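Long-range contacts in type I modular polyketide synthase (Streptomyces albus subsp. albus, PDB 6IYR), which probably transfers a methylmalonyl extender unit from coenzyme A to the acyl carrier protein during salinomycin assembly: residues V292-P296 with A321-Q326; A163-Y167 with A239-L244. One frame throughout, in Å; residues are numbered along the deposited sequence.

In the fold
Both contacts lie in the acyltransferase domain, with centres about 25 Å apart and no touch between them. Interaction 1 is buried. It joins the last residues of strand 289-294 in the small subdomain to the loop that carries His323. Its chemistry is mixed: one hydroxyl-to-carbonyl bond, small apolar contacts, and a histidine bonded to Ser220 and to a phosphate. Interaction 2 is partly buried, between the end of helix 151-164 and helix 235-248. It is mostly apolar, with a CH-pi contact of a lysine on a tyrosine ring and no hydrogen bond across it. They share no segment, but helix 235-248 also carries Arg245, which binds the phosphate of interaction 1.

Interaction 1: V292-P296 with A321-Q326; sequences VSGDP and ASHGPQ. With PO4 (phosphate ion), chain B.
Ser293 and Ala321 meet where the ferredoxin-like small subdomain borders the active site. Ser293 lies near the end of strand 289-294. Ala321 belongs to the Tyr-Ala-Ser-His motif of residues 320 to 323, in the loop that leads from strand 313-316 to helix 331-337. The hydroxyl Ser293 OG donates to the backbone Ser322 O at 2.8 Å, with a C=O...donor angle of 156° and the donor somewhat tilted from the carbonyl plane. OG sits between its own backbone N and carbonyl carbon (chi1 70°), which turns it to the loop. Ser293 CB packs on Ala321 CB at 4.0 Å. The same methyl, Ala321 CB, lies 3.4 Å from Gly294 N, against the strand backbone. Further along, Gln326 reaches across to Asp295 with an extended chain. Gln326 NE2 lies 3.2 Å from Asp295 OD1, but the angle is too poor for a hydrogen bond. That amide nitrogen instead bonds to Lys255 O.

The far side of the loop holds a phosphate ion, probably from the crystallisation liquor. Ser322 OG donates to phosphate O4 at 3.0 Å. His323 NE2 reaches the same O4 at 2.9 Å, with a bent N-H...O angle of 138° and O4 in the plane of the ring, at its edge. NE2 is also hydrogen-bonded to Ser220 OG, while ND1 bonds to Asn375 O, so both ring nitrogens have partners that fix its rotation. Tyr320, Gln221 and Arg245 complete the phosphate site. Ser220 lies in a Gly-His-Ser-Gln-Gly sequence that fits a nucleophile elbow, and its bond to His323 is consistent with the serine-histidine dyad of acyltransferases. The Tyr-Ala-Ser-His sequence is the signature usually found in methylmalonyl-selective domains.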
loop_
_atom_site.group_PDB
_atom_site.type_symbol
_atom_site.label_atom_id
_atom_site.label_comp_id
_atom_site.label_asym_id
_atom_site.label_seq_id
_atom_site.Cartn_x
_atom_site.Cartn_y
_atom_site.Cartn_z
ATOM N N VAL A 292 20.056 -0.713 -3.881
ATOM C CA VAL A 292 21.055 -1.570 -4.470
ATOM C C VAL A 292 21.157 -2.883 -3.743
ATOM O O VAL A 292 21.148 -2.932 -2.513
ATOM C CB VAL A 292 22.422 -0.859 -4.427
ATOM C CG1 VAL A 292 23.560 -1.765 -4.845
ATOM C CG2 VAL A 292 22.360 0.373 -5.281
ATOM N N SER A 293 21.210 -3.974 -4.492
ATOM C CA SER A 293 21.282 -5.284 -3.867
ATOM C C SER A 293 22.610 -5.936 -4.199
ATOM O O SER A 293 23.178 -5.619 -5.222
ATOM C CB SER A 293 20.147 -6.189 -4.355
ATOM O OG SER A 293 20.293 -6.583 -5.706
ATOM N N GLY A 294 23.032 -6.924 -3.401
ATOM C CA GLY A 294 24.202 -7.713 -3.727
ATOM C C GLY A 294 24.840 -8.345 -2.492
ATOM O O GLY A 294 24.187 -8.581 -1.479
ATOM N N ASP A 295 26.112 -8.675 -2.628
ATOM C CA ASP A 295 26.821 -9.433 -1.647
ATOM C C ASP A 295 27.190 -8.578 -0.450
ATOM O O ASP A 295 27.361 -7.357 -0.546
ATOM C CB ASP A 295 28.054 -10.095 -2.265
ATOM C CG ASP A 295 27.685 -11.188 -3.278
ATOM O OD1 ASP A 295 27.393 -12.334 -2.859
ATOM O OD2 ASP A 295 27.641 -10.877 -4.494
ATOM N N PRO A 296 27.117 -9.189 0.724
ATOM C CA PRO A 296 27.225 -8.401 1.951
ATOM C C PRO A 296 28.478 -7.493 1.965
ATOM O O PRO A 296 28.401 -6.349 2.381
ATOM C CB PRO A 296 27.309 -9.471 3.044
ATOM C CG PRO A 296 26.734 -10.719 2.429
ATOM C CD PRO A 296 27.055 -10.641 0.969
ATOM N N ALA A 321 19.541 -10.843 -1.763
ATOM C CA ALA A 321 19.771 -9.906 -2.840
ATOM C C ALA A 321 18.961 -10.338 -4.083
ATOM O O ALA A 321 19.490 -10.933 -5.035
ATOM C CB ALA A 321 21.250 -9.859 -3.172
ATOM N N SER A 322 17.701 -9.942 -4.126
ATOM C CA SER A 322 16.907 -10.077 -5.367
ATOM C C SER A 322 17.136 -8.895 -6.314
ATOM O O SER A 322 17.871 -7.941 -6.011
ATOM C CB SER A 322 15.431 -10.191 -5.016
ATOM O OG SER A 322 15.051 -9.037 -4.314
ATOM N N HIS A 323 16.652 -9.055 -7.530
ATOM C CA HIS A 323 16.729 -8.021 -8.537
ATOM C C HIS A 323 18.170 -7.840 -8.993
ATOM O O HIS A 323 18.565 -6.759 -9.407
ATOM C CB HIS A 323 16.098 -6.719 -8.029
ATOM C CG HIS A 323 14.679 -6.899 -7.592
ATOM N ND1 HIS A 323 13.660 -7.179 -8.480
ATOM C CD2 HIS A 323 14.147 -7.047 -6.360
ATOM C CE1 HIS A 323 12.585 -7.553 -7.813
ATOM N NE2 HIS A 323 12.839 -7.439 -6.524
ATOM N N GLY A 324 18.938 -8.912 -8.874
ATOM C CA GLY A 324 20.302 -8.963 -9.357
ATOM C C GLY A 324 20.706 -10.372 -9.724
ATOM O O GLY A 324 19.876 -11.292 -9.717
ATOM N N PRO A 325 21.998 -10.557 -10.060
ATOM C CA PRO A 325 22.525 -11.817 -10.580
ATOM C C PRO A 325 22.362 -13.000 -9.671
ATOM O O PRO A 325 22.262 -14.113 -10.165
ATOM C CB PRO A 325 24.034 -11.524 -10.781
ATOM C CG PRO A 325 24.101 -10.038 -10.979
ATOM C CD PRO A 325 22.993 -9.471 -10.121
ATOM N N GLN A 326 22.209 -12.813 -8.361
ATOM C CA GLN A 326 22.108 -14.004 -7.533
ATOM C C GLN A 326 20.880 -14.837 -7.917
ATOM O O GLN A 326 20.814 -16.037 -7.654
ATOM C CB GLN A 326 22.069 -13.671 -6.041
ATOM C CG GLN A 326 23.411 -13.255 -5.485
ATOM C CD GLN A 326 23.439 -13.163 -3.971
ATOM O OE1 GLN A 326 22.756 -13.920 -3.260
ATOM N NE2 GLN A 326 24.268 -12.247 -3.462
HETATM P P PO4 B . 11.219 -8.889 -2.973
HETATM O O1 PO4 B . 11.179 -8.238 -1.605
HETATM O O2 PO4 B . 11.680 -10.351 -3.106
HETATM O O3 PO4 B . 9.770 -8.801 -3.426
HETATM O O4 PO4 B . 12.220 -8.085 -3.758
#

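Interaction 2: A163-Y167 with A239-L244; sequences ALAPY and AKVSAL
The ring of Tyr167 lies between Lys240 and its own neighbour Pro166. Pro166 CB sits over the centre of one face, 3.9 Å above the plane. The opposite face takes Lys240, whose CA is offset toward the rim and makes a CH-pi contact, 4.0 Å from the ring centroid. The extended lysine chain runs on obliquely across this face, with Lys240 CB 3.6 Å from Tyr167 CZ and Lys240 CD 3.5 Å from Tyr167 OH. Leu244 CD1 approaches Tyr167 CD1 obliquely, at 3.9 Å. Tyr167 CG stands beside the backbone N (chi1 -58°), which brings the ring against Lys240.

This is where the end of helix 151-164 packs on helix 235-248 in the large alpha/beta subdomain. The chain turns back here, with Tyr167 N bonded to Leu164 O. Small residues let the backbones come close: Ala163 CB touches Ala239 CB at 3.7 Å. One methyl of Leu164, CD2, lies against both Ala239 CB and Ala243 CB, one helical turn apart. Ala243 CB also meets Tyr167 CB at 3.8 Å. Pro193 of helix 188-208 touches both Leu164 and Ser242, and Lys247 NZ bonds to Tyr167 O.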
loop_
_atom_site.group_PDB
_atom_site.type_symbol
_atom_site.label_atom_id
_atom_site.label_comp_id
_atom_site.label_asym_id
_atom_site.label_seq_id
_atom_site.Cartn_x
_atom_site.Cartn_y
_atom_site.Cartn_z
ATOM N N ALA A 163 -6.642 -20.154 -0.820
ATOM C CA ALA A 163 -5.813 -20.161 -2.005
ATOM C C ALA A 163 -4.406 -20.656 -1.702
ATOM O O ALA A 163 -3.779 -21.351 -2.517
ATOM C CB ALA A 163 -5.804 -18.803 -2.638
ATOM N N LEU A 164 -3.934 -20.384 -0.494
ATOM C CA LEU A 164 -2.555 -20.655 -0.120
ATOM C C LEU A 164 -2.420 -22.073 0.346
ATOM O O LEU A 164 -1.314 -22.603 0.431
ATOM C CB LEU A 164 -2.049 -19.710 1.030
ATOM C CG LEU A 164 -1.665 -18.323 0.540
ATOM C CD1 LEU A 164 -1.713 -17.308 1.664
ATOM C CD2 LEU A 164 -0.317 -18.279 -0.202
ATOM N N ALA A 165 -3.514 -22.644 0.803
ATOM C CA ALA A 165 -3.429 -23.847 1.605
ATOM C C ALA A 165 -2.799 -25.067 0.902
ATOM O O ALA A 165 -2.245 -25.953 1.568
ATOM C CB ALA A 165 -4.802 -24.219 2.121
ATOM N N PRO A 166 -2.901 -25.147 -0.428
ATOM C CA PRO A 166 -2.205 -26.273 -1.054
ATOM C C PRO A 166 -0.703 -26.126 -0.964
ATOM O O PRO A 166 0.033 -27.097 -1.064
ATOM C CB PRO A 166 -2.648 -26.206 -2.506
ATOM C CG PRO A 166 -3.883 -25.378 -2.506
ATOM C CD PRO A 166 -3.712 -24.393 -1.391
ATOM N N TYR A 167 -0.241 -24.929 -0.660
ATOM C CA TYR A 167 1.162 -24.618 -0.872
ATOM C C TYR A 167 1.950 -24.411 0.416
ATOM O O TYR A 167 3.173 -24.318 0.404
ATOM C CB TYR A 167 1.309 -23.387 -1.750
ATOM C CG TYR A 167 0.645 -23.534 -3.064
ATOM C CD1 TYR A 167 1.032 -24.548 -3.931
ATOM C CD2 TYR A 167 -0.487 -22.790 -3.374
ATOM C CE1 TYR A 167 0.364 -24.772 -5.105
ATOM C CE2 TYR A 167 -1.177 -23.024 -4.536
ATOM C CZ TYR A 167 -0.730 -23.998 -5.403
ATOM O OH TYR A 167 -1.396 -24.219 -6.562
ATOM N N ALA A 239 -1.667 -17.002 -5.474
ATOM C CA ALA A 239 -1.172 -17.582 -4.257
ATOM C C ALA A 239 -0.043 -18.549 -4.540
ATOM O O ALA A 239 0.865 -18.722 -3.737
ATOM C CB ALA A 239 -2.289 -18.318 -3.538
ATOM N N LYS A 240 -0.209 -19.353 -5.575
ATOM C CA LYS A 240 0.847 -20.229 -5.968
ATOM C C LYS A 240 2.139 -19.422 -6.302
ATOM O O LYS A 240 3.199 -19.732 -5.790
ATOM C CB LYS A 240 0.384 -21.072 -7.148
ATOM C CG LYS A 240 1.393 -22.067 -7.662
ATOM C CD LYS A 240 0.803 -22.737 -8.914
ATOM C CE LYS A 240 1.493 -24.040 -9.252
ATOM N NZ LYS A 240 0.658 -24.878 -10.151
ATOM N N VAL A 241 2.041 -18.398 -7.135
ATOM C CA VAL A 241 3.222 -17.571 -7.454
ATOM C C VAL A 241 3.842 -17.007 -6.184
ATOM O O VAL A 241 5.049 -17.153 -5.975
ATOM C CB VAL A 241 2.898 -16.433 -8.420
ATOM C CG1 VAL A 241 4.115 -15.545 -8.671
ATOM C CG2 VAL A 241 2.428 -16.995 -9.760
ATOM N N SER A 242 2.994 -16.590 -5.238
ATOM C CA SER A 242 3.494 -15.937 -4.043
ATOM C C SER A 242 4.263 -16.927 -3.193
ATOM O O SER A 242 5.393 -16.661 -2.795
ATOM C CB SER A 242 2.359 -15.310 -3.221
ATOM O OG SER A 242 2.898 -14.785 -2.009
ATOM N N ALA A 243 3.658 -18.083 -2.970
ATOM C CA ALA A 243 4.173 -19.048 -2.055
ATOM C C ALA A 243 5.391 -19.756 -2.634
ATOM O O ALA A 243 6.340 -20.075 -1.918
ATOM C CB ALA A 243 3.104 -20.052 -1.722
ATOM N N LEU A 244 5.328 -20.073 -3.914
ATOM C CA LEU A 244 6.350 -20.940 -4.516
ATOM C C LEU A 244 7.569 -20.102 -4.932
ATOM O O LEU A 244 8.722 -20.527 -4.832
ATOM C CB LEU A 244 5.746 -21.685 -5.719
ATOM C CG LEU A 244 5.226 -23.098 -5.464
ATOM C CD1 LEU A 244 4.745 -23.410 -4.065
ATOM C CD2 LEU A 244 4.270 -23.621 -6.516
#